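Local coordinates for protein carboxypeptidase D (Drosophila melanogaster, PDB 3MN8) that removes arginine and lysine residues from the C-termini of peptides and proteins, as a zinc metallocarboxypeptidase that processes growth factors, peptide hormones and neuropeptides, at residues A[112-117]-A[326-331]; A[93-98]-A[297-302]; A[239-242]-A[248-251]. All coordinates share one frame; numbering follows the deposited sequence.

How the contacts relate
All three contacts lie in the catalytic part of the first of the protein's three carboxypeptidase-like domains. Contacts 1 and 2 are buried; contact 3 is partly buried and reaches the surface. Contact 1 joins helices 106-121 and 317-333 through apolar side chains. Contact 2 relates strands 93-97 and 300-305 within the central sheet and buries a charged pair. Contact 3 sets a loop against helix 245-257, with an apolar touch inside and loosely placed charges outside. Contacts 1 and 2 meet where Tyr96 OH lies 3.0 Å from Leu328 O, probably hydrogen-bonded. Contacts 2 and 3 meet where Leu302 packs on helix 245-257. Contacts 1 and 3 do not touch.

Contact 1 of 3, residues A[112-117]-A[326-331]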
loop_
_atom_site.group_PDB
_atom_site.type_symbol
_atom_site.label_atom_id
_atom_site.label_comp_id
_atom_site.label_asym_id
_atom_site.label_seq_id
_atom_site.Cartn_x
_atom_site.Cartn_y
_atom_site.Cartn_z
ATOM N N VAL A 112 1.513 1.373 -13.766
ATOM C CA VAL A 112 1.580 0.682 -15.037
ATOM C C VAL A 112 3.041 0.528 -15.414
ATOM O O VAL A 112 3.485 -0.553 -15.805
ATOM C CB VAL A 112 0.827 1.461 -16.114
ATOM C CG1 VAL A 112 1.303 1.056 -17.492
ATOM C CG2 VAL A 112 -0.682 1.233 -15.955
ATOM N N TYR A 113 3.791 1.617 -15.268
ATOM C CA TYR A 113 5.245 1.599 -15.441
ATOM C C TYR A 113 5.979 0.596 -14.524
ATOM O O TYR A 113 6.842 -0.154 -14.974
ATOM C CB TYR A 113 5.810 3.004 -15.206
ATOM C CG TYR A 113 5.430 4.022 -16.263
ATOM C CD1 TYR A 113 5.493 5.389 -15.996
ATOM C CD2 TYR A 113 5.021 3.620 -17.532
ATOM C CE1 TYR A 113 5.155 6.329 -16.965
ATOM C CE2 TYR A 113 4.682 4.551 -18.507
ATOM C CZ TYR A 113 4.748 5.900 -18.213
ATOM O OH TYR A 113 4.408 6.822 -19.171
ATOM N N MET A 114 5.651 0.598 -13.238
ATOM C CA MET A 114 6.292 -0.322 -12.306
ATOM C C MET A 114 6.149 -1.784 -12.755
ATOM O O MET A 114 7.135 -2.501 -12.844
ATOM C CB MET A 114 5.747 -0.121 -10.882
ATOM C CG MET A 114 6.347 -1.067 -9.823
ATOM S SD MET A 114 8.135 -0.872 -9.537
ATOM C CE MET A 114 8.171 0.882 -9.163
ATOM N N ALA A 115 4.921 -2.206 -13.044
ATOM C CA ALA A 115 4.630 -3.565 -13.488
ATOM C C ALA A 115 5.616 -4.012 -14.556
ATOM O O ALA A 115 6.343 -4.992 -14.385
ATOM C CB ALA A 115 3.200 -3.644 -14.033
ATOM N N GLN A 116 5.627 -3.288 -15.669
ATOM C CA GLN A 116 6.549 -3.572 -16.750
ATOM C C GLN A 116 7.996 -3.552 -16.262
ATOM O O GLN A 116 8.756 -4.486 -16.522
ATOM C CB GLN A 116 6.358 -2.547 -17.853
ATOM C CG GLN A 116 4.979 -2.576 -18.507
ATOM C CD GLN A 116 4.750 -1.367 -19.424
ATOM O OE1 GLN A 116 5.138 -1.367 -20.600
ATOM N NE2 GLN A 116 4.138 -0.324 -18.876
ATOM N N TYR A 117 8.358 -2.487 -15.545
ATOM C CA TYR A 117 9.713 -2.303 -15.032
ATOM C C TYR A 117 10.216 -3.507 -14.236
ATOM O O TYR A 117 11.257 -4.090 -14.536
ATOM C CB TYR A 117 9.784 -1.050 -14.163
ATOM C CG TYR A 117 11.173 -0.752 -13.654
ATOM C CD1 TYR A 117 12.090 -0.077 -14.444
ATOM C CD2 TYR A 117 11.570 -1.153 -12.387
ATOM C CE1 TYR A 117 13.368 0.194 -13.993
ATOM C CE2 TYR A 117 12.851 -0.887 -11.914
ATOM C CZ TYR A 117 13.745 -0.211 -12.726
ATOM O OH TYR A 117 15.015 0.053 -12.278
ATOM N N ALA A 326 12.825 5.513 -7.407
ATOM C CA ALA A 326 13.552 5.137 -6.194
ATOM C C ALA A 326 12.661 5.055 -4.945
ATOM O O ALA A 326 12.803 4.140 -4.117
ATOM C CB ALA A 326 14.702 6.105 -5.955
ATOM N N SER A 327 11.749 6.016 -4.809
ATOM C CA SER A 327 10.824 6.053 -3.675
ATOM C C SER A 327 9.839 4.875 -3.658
ATOM O O SER A 327 9.399 4.442 -2.601
ATOM C CB SER A 327 10.055 7.378 -3.681
ATOM O OG SER A 327 10.930 8.476 -3.929
ATOM N N LEU A 328 9.489 4.365 -4.832
ATOM C CA LEU A 328 8.549 3.251 -4.935
ATOM C C LEU A 328 9.248 1.923 -4.644
ATOM O O LEU A 328 8.677 1.003 -4.057
ATOM C CB LEU A 328 7.892 3.216 -6.327
ATOM C CG LEU A 328 6.884 4.305 -6.743
ATOM C CD1 LEU A 328 6.902 4.486 -8.245
ATOM C CD2 LEU A 328 5.473 3.976 -6.266
ATOM N N LEU A 329 10.502 1.827 -5.051
ATOM C CA LEU A 329 11.286 0.643 -4.743
ATOM C C LEU A 329 11.651 0.599 -3.259
ATOM O O LEU A 329 11.417 -0.398 -2.574
ATOM C CB LEU A 329 12.555 0.621 -5.595
ATOM C CG LEU A 329 12.470 0.049 -7.013
ATOM C CD1 LEU A 329 11.055 -0.448 -7.359
ATOM C CD2 LEU A 329 13.011 1.069 -8.041
ATOM N N GLN A 330 12.227 1.690 -2.769
ATOM C CA GLN A 330 12.673 1.758 -1.386
ATOM C C GLN A 330 11.536 1.563 -0.385
ATOM O O GLN A 330 11.722 0.929 0.648
ATOM C CB GLN A 330 13.412 3.072 -1.130
ATOM C CG GLN A 330 14.740 3.144 -1.837
ATOM C CD GLN A 330 15.626 1.963 -1.487
ATOM O OE1 GLN A 330 16.126 1.862 -0.372
ATOM N NE2 GLN A 330 15.825 1.066 -2.445
ATOM N N LEU A 331 10.362 2.109 -0.690
ATOM C CA LEU A 331 9.196 1.935 0.174
ATOM C C LEU A 331 8.851 0.460 0.215
ATOM O O LEU A 331 8.605 -0.103 1.278
ATOM C CB LEU A 331 8.004 2.736 -0.344
ATOM C CG LEU A 331 6.748 2.780 0.533
ATOM C CD1 LEU A 331 5.706 3.694 -0.080
ATOM C CD2 LEU A 331 6.152 1.401 0.714
#
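A chi1 of 179° sends the Met114 side chain off opposite its backbone N, and the chain then bends at both chi2 and chi3. The bends deliver its terminal methyl to Leu328 and Leu329 on the facing helix. This is helix-on-helix packing in the alpha/beta catalytic domain of an M14 carboxypeptidase. It joins helix 106-121 to helix 317-333. The axes of the two short segments stay 11.9 Å apart at their closest and are turned by 66°. That distance is wide, and long side chains span it.

Met114 carries the largest share of the buried surface, and Leu329 comes next. Met114 CE sits 3.7 Å from Leu328 CB. The two side chains run past each other in opposite directions, and the methyl lies by the base of the leucine. Leu328 CD1 is a little farther from the same methyl, at 3.9 Å. Leu329 meets Met114 differently, crossing it at a slant. Its CD1 touches both the sulfur and the methyl of Met114, and the CE to CD1 distance is 3.7 Å.

Tyr117 adds a looser touch one turn further along its helix. Its ring also packs on Trp321, a residue of helix 317-333. The hydroxyl of Tyr117 is hydrogen-bonded to Glu30 OE2, its main polar partner. Leu328 also rests on Phe216 of strand 212-217 and on Tyr255 of helix 245-257. Met114 therefore reaches a leucine that also faces the central sheet. At the Tyr117 end, the other branch of Leu329, CD2, approaches the ring obliquely, 4.3 Å from CE2.

Contact 2 of 3, residues A[93-98]-A[297-302]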
loop_
_atom_site.group_PDB
_atom_site.type_symbol
_atom_site.label_atom_id
_atom_site.label_comp_id
_atom_site.label_asym_id
_atom_site.label_seq_id
_atom_site.Cartn_x
_atom_site.Cartn_y
_atom_site.Cartn_z
ATOM N N PRO A 93 3.141 -10.137 1.594
ATOM C CA PRO A 93 2.270 -9.602 0.546
ATOM C C PRO A 93 2.180 -8.093 0.727
ATOM O O PRO A 93 2.123 -7.579 1.847
ATOM C CB PRO A 93 0.907 -10.269 0.813
ATOM C CG PRO A 93 1.010 -10.895 2.166
ATOM C CD PRO A 93 2.382 -10.618 2.752
ATOM N N VAL A 94 2.187 -7.378 -0.386
ATOM C CA VAL A 94 2.159 -5.935 -0.349
ATOM C C VAL A 94 1.293 -5.483 -1.510
ATOM O O VAL A 94 1.105 -6.245 -2.464
ATOM C CB VAL A 94 3.577 -5.363 -0.506
ATOM C CG1 VAL A 94 3.557 -3.851 -0.397
ATOM C CG2 VAL A 94 4.518 -5.974 0.530
ATOM N N LYS A 95 0.758 -4.263 -1.433
ATOM C CA LYS A 95 -0.046 -3.702 -2.525
ATOM C C LYS A 95 0.197 -2.212 -2.780
ATOM O O LYS A 95 0.514 -1.442 -1.869
ATOM C CB LYS A 95 -1.538 -3.956 -2.296
ATOM C CG LYS A 95 -2.126 -3.268 -1.078
ATOM C CD LYS A 95 -2.884 -4.279 -0.221
ATOM C CE LYS A 95 -4.045 -3.620 0.515
ATOM N NZ LYS A 95 -3.666 -2.412 1.298
ATOM N N TYR A 96 0.060 -1.826 -4.041
ATOM C CA TYR A 96 0.019 -0.418 -4.429
ATOM C C TYR A 96 -1.315 -0.130 -5.118
ATOM O O TYR A 96 -1.678 -0.804 -6.090
ATOM C CB TYR A 96 1.165 -0.085 -5.384
ATOM C CG TYR A 96 2.456 0.282 -4.694
ATOM C CD1 TYR A 96 2.461 0.717 -3.375
ATOM C CD2 TYR A 96 3.674 0.206 -5.367
ATOM C CE1 TYR A 96 3.636 1.072 -2.747
ATOM C CE2 TYR A 96 4.861 0.554 -4.743
ATOM C CZ TYR A 96 4.833 0.983 -3.426
ATOM O OH TYR A 96 5.993 1.329 -2.766
ATOM N N ILE A 97 -2.069 0.843 -4.618
ATOM C CA ILE A 97 -3.279 1.229 -5.339
ATOM C C ILE A 97 -3.140 2.653 -5.849
ATOM O O ILE A 97 -2.447 3.466 -5.235
ATOM C CB ILE A 97 -4.583 1.065 -4.514
ATOM C CG1 ILE A 97 -4.798 -0.396 -4.068
ATOM C CG2 ILE A 97 -5.770 1.475 -5.366
ATOM C CD1 ILE A 97 -4.158 -0.770 -2.764
ATOM N N ALA A 98 -3.783 2.945 -6.978
ATOM C CA ALA A 98 -3.764 4.289 -7.535
ATOM C C ALA A 98 -5.139 4.723 -8.050
ATOM O O ALA A 98 -6.083 3.938 -8.090
ATOM C CB ALA A 98 -2.739 4.369 -8.640
ATOM N N SER A 297 -7.116 -4.389 9.743
ATOM C CA SER A 297 -6.188 -5.419 9.295
ATOM C C SER A 297 -4.820 -5.114 9.861
ATOM O O SER A 297 -4.663 -4.187 10.655
ATOM C CB SER A 297 -6.121 -5.489 7.764
ATOM O OG SER A 297 -5.221 -4.527 7.218
ATOM N N ASN A 298 -3.838 -5.901 9.444
ATOM C CA ASN A 298 -2.464 -5.716 9.855
ATOM C C ASN A 298 -1.821 -4.619 9.018
ATOM O O ASN A 298 -0.792 -4.065 9.392
ATOM C CB ASN A 298 -1.685 -7.008 9.628
ATOM C CG ASN A 298 -2.069 -8.112 10.585
ATOM O OD1 ASN A 298 -2.455 -7.867 11.722
ATOM N ND2 ASN A 298 -1.939 -9.347 10.131
ATOM N N CYS A 299 -2.419 -4.320 7.869
ATOM C CA CYS A 299 -1.726 -3.548 6.846
ATOM C C CYS A 299 -1.437 -2.106 7.255
ATOM O O CYS A 299 -2.269 -1.453 7.886
ATOM C CB CYS A 299 -2.489 -3.572 5.519
ATOM S SG CYS A 299 -1.500 -3.066 4.073
ATOM N N PHE A 300 -0.248 -1.628 6.878
ATOM C CA PHE A 300 0.181 -0.255 7.106
ATOM C C PHE A 300 0.173 0.527 5.785
ATOM O O PHE A 300 1.148 0.493 5.042
ATOM C CB PHE A 300 1.603 -0.231 7.681
ATOM C CG PHE A 300 1.720 -0.747 9.096
ATOM C CD1 PHE A 300 2.748 -0.296 9.917
ATOM C CD2 PHE A 300 0.816 -1.672 9.607
ATOM C CE1 PHE A 300 2.876 -0.764 11.224
ATOM C CE2 PHE A 300 0.941 -2.153 10.913
ATOM C CZ PHE A 300 1.971 -1.703 11.719
ATOM N N GLU A 301 -0.921 1.227 5.492
ATOM C CA GLU A 301 -1.033 1.980 4.243
ATOM C C GLU A 301 -0.661 3.452 4.400
ATOM O O GLU A 301 -1.113 4.130 5.327
ATOM C CB GLU A 301 -2.447 1.844 3.670
ATOM C CG GLU A 301 -2.704 2.650 2.407
ATOM C CD GLU A 301 -3.967 2.202 1.677
ATOM O OE1 GLU A 301 -4.001 1.048 1.184
ATOM O OE2 GLU A 301 -4.931 3.000 1.590
ATOM N N LEU A 302 0.161 3.947 3.482
ATOM C CA LEU A 302 0.400 5.384 3.358
ATOM C C LEU A 302 -0.487 5.964 2.281
ATOM O O LEU A 302 -0.895 5.261 1.358
ATOM C CB LEU A 302 1.850 5.672 2.960
ATOM C CG LEU A 302 2.950 5.355 3.963
ATOM C CD1 LEU A 302 4.270 5.886 3.428
ATOM C CD2 LEU A 302 2.625 5.960 5.319
#
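Lys95 and Glu301 cross at about a right angle, with the lysine ammonium brought up to one carboxylate oxygen. They belong to parallel strands of the central mixed sheet of the zinc carboxypeptidase fold. The strands 93-97 and 300-305 are not neighbours in that sheet. Strand 212-217 runs between them, and the CA atoms of Lys95 and Glu301 are 8.9 Å apart. The side chains must bridge that middle strand.

Lys95 does so with a bent chain. Its CG lies between the backbone N and the carbonyl carbon (chi1 65°), and further bends carry NZ toward strand 300-305. Glu301 comes out extended (chi1 177°). Its OE1 ends 3.5 Å from Lys95 NZ, a long salt bridge.

Both groups have further partners. Lys95 NZ is hydrogen-bonded to Asn293 of helix 289-296 and makes a cation-pi contact with Phe210. Glu301 OE1 is hydrogen-bonded to Ser213, on the strand that separates the pair. The buried charges thus face each other and are also met by polar groups. This would probably favour the ionised forms of both. The side chain of Glu301 is about 7 Å from that of the zinc ligand His217.

The Ile97 CD1 methyl lies near Glu301 OE1, 4.3 Å away, a marginal van der Waals approach. Ser297 OG accepts from the backbone N of Cys299, two residues on, which makes an ST turn ending at Cys299. The sulfur meets the same ammonium from a different direction, with Cys299 SG 3.6 Å from Lys95 NZ.

Contact 3 of 3, residues A[239-242]-A[248-251]; sequences ESLT and FKQL
Thr242 touches Phe248 with its methyl branch, at the edge of the ring and near the ring plane. This is a loop-on-helix contact in the zinc carboxypeptidase domain. The loop runs from strand 222-225 to helix 245-257, and Phe248 lies in the first turns of that helix. The chain therefore folds back on itself over a few residues. Thr242 CG2 is 3.5 Å from Phe248 CD2, and the two side chains cross at about a right angle. The methyl reaches a second ring carbon too, with Thr242 CG2 3.7 Å from Phe248 CE2.

The outer half of the contact is polar and looser. Glu239 and Lys249 also cross nearly at a right angle. Glu239 OE1 and Lys249 NZ are 4.1 Å apart, beyond a salt bridge. Glu239 is exposed and poorly ordered, so their attraction is probably weak. Leu241 CD1 comes marginally near the same ammonium. The closer partner of Lys249 is Asp245, one helical turn earlier, with which it forms a salt bridge.

Further out, the ring of Phe248 is held by the domain interior. Phe300 meets it with planes about 20° apart, and Tyr294 meets it edge-to-face. On the loop side, Thr242 rests on Tyr227. The loop is also tied by Ser240, whose backbone N is hydrogen-bonded to Asn278 OD1 and whose OG is hydrogen-bonded to Asn229 O.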
loop_
_atom_site.group_PDB
_atom_site.type_symbol
_atom_site.label_atom_id
_atom_site.label_comp_id
_atom_site.label_asym_id
_atom_site.label_seq_id
_atom_site.Cartn_x
_atom_site.Cartn_y
_atom_site.Cartn_z
ATOM N N GLU A 239 -2.443 16.890 14.956
ATOM C CA GLU A 239 -2.020 15.495 14.834
ATOM C C GLU A 239 -2.947 14.496 15.533
ATOM O O GLU A 239 -3.279 14.639 16.716
ATOM C CB GLU A 239 -0.591 15.317 15.362
ATOM C CG GLU A 239 0.492 15.865 14.446
ATOM C CD GLU A 239 1.893 15.606 14.977
ATOM O OE1 GLU A 239 2.816 15.412 14.150
ATOM O OE2 GLU A 239 2.069 15.589 16.216
ATOM N N SER A 240 -3.360 13.481 14.780
ATOM C CA SER A 240 -4.093 12.349 15.333
ATOM C C SER A 240 -3.264 11.085 15.102
ATOM O O SER A 240 -3.579 10.259 14.244
ATOM C CB SER A 240 -5.468 12.225 14.679
ATOM O OG SER A 240 -6.119 11.049 15.121
ATOM N N LEU A 241 -2.202 10.942 15.884
ATOM C CA LEU A 241 -1.190 9.925 15.625
ATOM C C LEU A 241 -1.613 8.487 15.904
ATOM O O LEU A 241 -2.626 8.215 16.543
ATOM C CB LEU A 241 0.109 10.256 16.361
ATOM C CG LEU A 241 0.649 11.635 15.984
ATOM C CD1 LEU A 241 1.865 12.019 16.815
ATOM C CD2 LEU A 241 0.970 11.674 14.496
ATOM N N THR A 242 -0.797 7.572 15.400
ATOM C CA THR A 242 -1.073 6.154 15.441
ATOM C C THR A 242 -0.129 5.505 16.443
ATOM O O THR A 242 0.971 6.016 16.694
ATOM C CB THR A 242 -0.866 5.572 14.029
ATOM O OG1 THR A 242 -2.141 5.378 13.399
ATOM C CG2 THR A 242 -0.112 4.267 14.056
ATOM N N PHE A 248 5.417 4.614 10.891
ATOM C CA PHE A 248 4.701 5.339 9.858
ATOM C C PHE A 248 5.541 6.483 9.338
ATOM O O PHE A 248 5.680 6.651 8.127
ATOM C CB PHE A 248 3.318 5.792 10.335
ATOM C CG PHE A 248 2.235 4.828 9.964
ATOM C CD1 PHE A 248 1.991 4.539 8.634
ATOM C CD2 PHE A 248 1.496 4.186 10.929
ATOM C CE1 PHE A 248 1.013 3.646 8.274
ATOM C CE2 PHE A 248 0.516 3.285 10.575
ATOM C CZ PHE A 248 0.272 3.017 9.240
ATOM N N LYS A 249 6.129 7.242 10.259
ATOM C CA LYS A 249 7.015 8.348 9.904
ATOM C C LYS A 249 8.223 7.866 9.095
ATOM O O LYS A 249 8.693 8.569 8.197
ATOM C CB LYS A 249 7.460 9.107 11.156
ATOM C CG LYS A 249 6.669 10.383 11.391
ATOM C CD LYS A 249 6.839 10.964 12.792
ATOM C CE LYS A 249 5.889 12.148 12.968
ATOM N NZ LYS A 249 5.581 12.421 14.398
ATOM N N GLN A 250 8.712 6.663 9.407
ATOM C CA GLN A 250 9.826 6.070 8.664
ATOM C C GLN A 250 9.405 5.717 7.233
ATOM O O GLN A 250 10.134 5.965 6.275
ATOM C CB GLN A 250 10.390 4.836 9.392
ATOM C CG GLN A 250 11.595 4.224 8.676
ATOM C CD GLN A 250 12.407 3.269 9.543
ATOM O OE1 GLN A 250 12.626 3.511 10.731
ATOM N NE2 GLN A 250 12.881 2.191 8.938
ATOM N N LEU A 251 8.215 5.153 7.097
ATOM C CA LEU A 251 7.668 4.851 5.785
ATOM C C LEU A 251 7.520 6.104 4.947
ATOM O O LEU A 251 8.046 6.189 3.838
ATOM C CB LEU A 251 6.318 4.157 5.926
ATOM C CG LEU A 251 6.425 2.794 6.605
ATOM C CD1 LEU A 251 5.053 2.194 6.863
ATOM C CD2 LEU A 251 7.319 1.855 5.792
#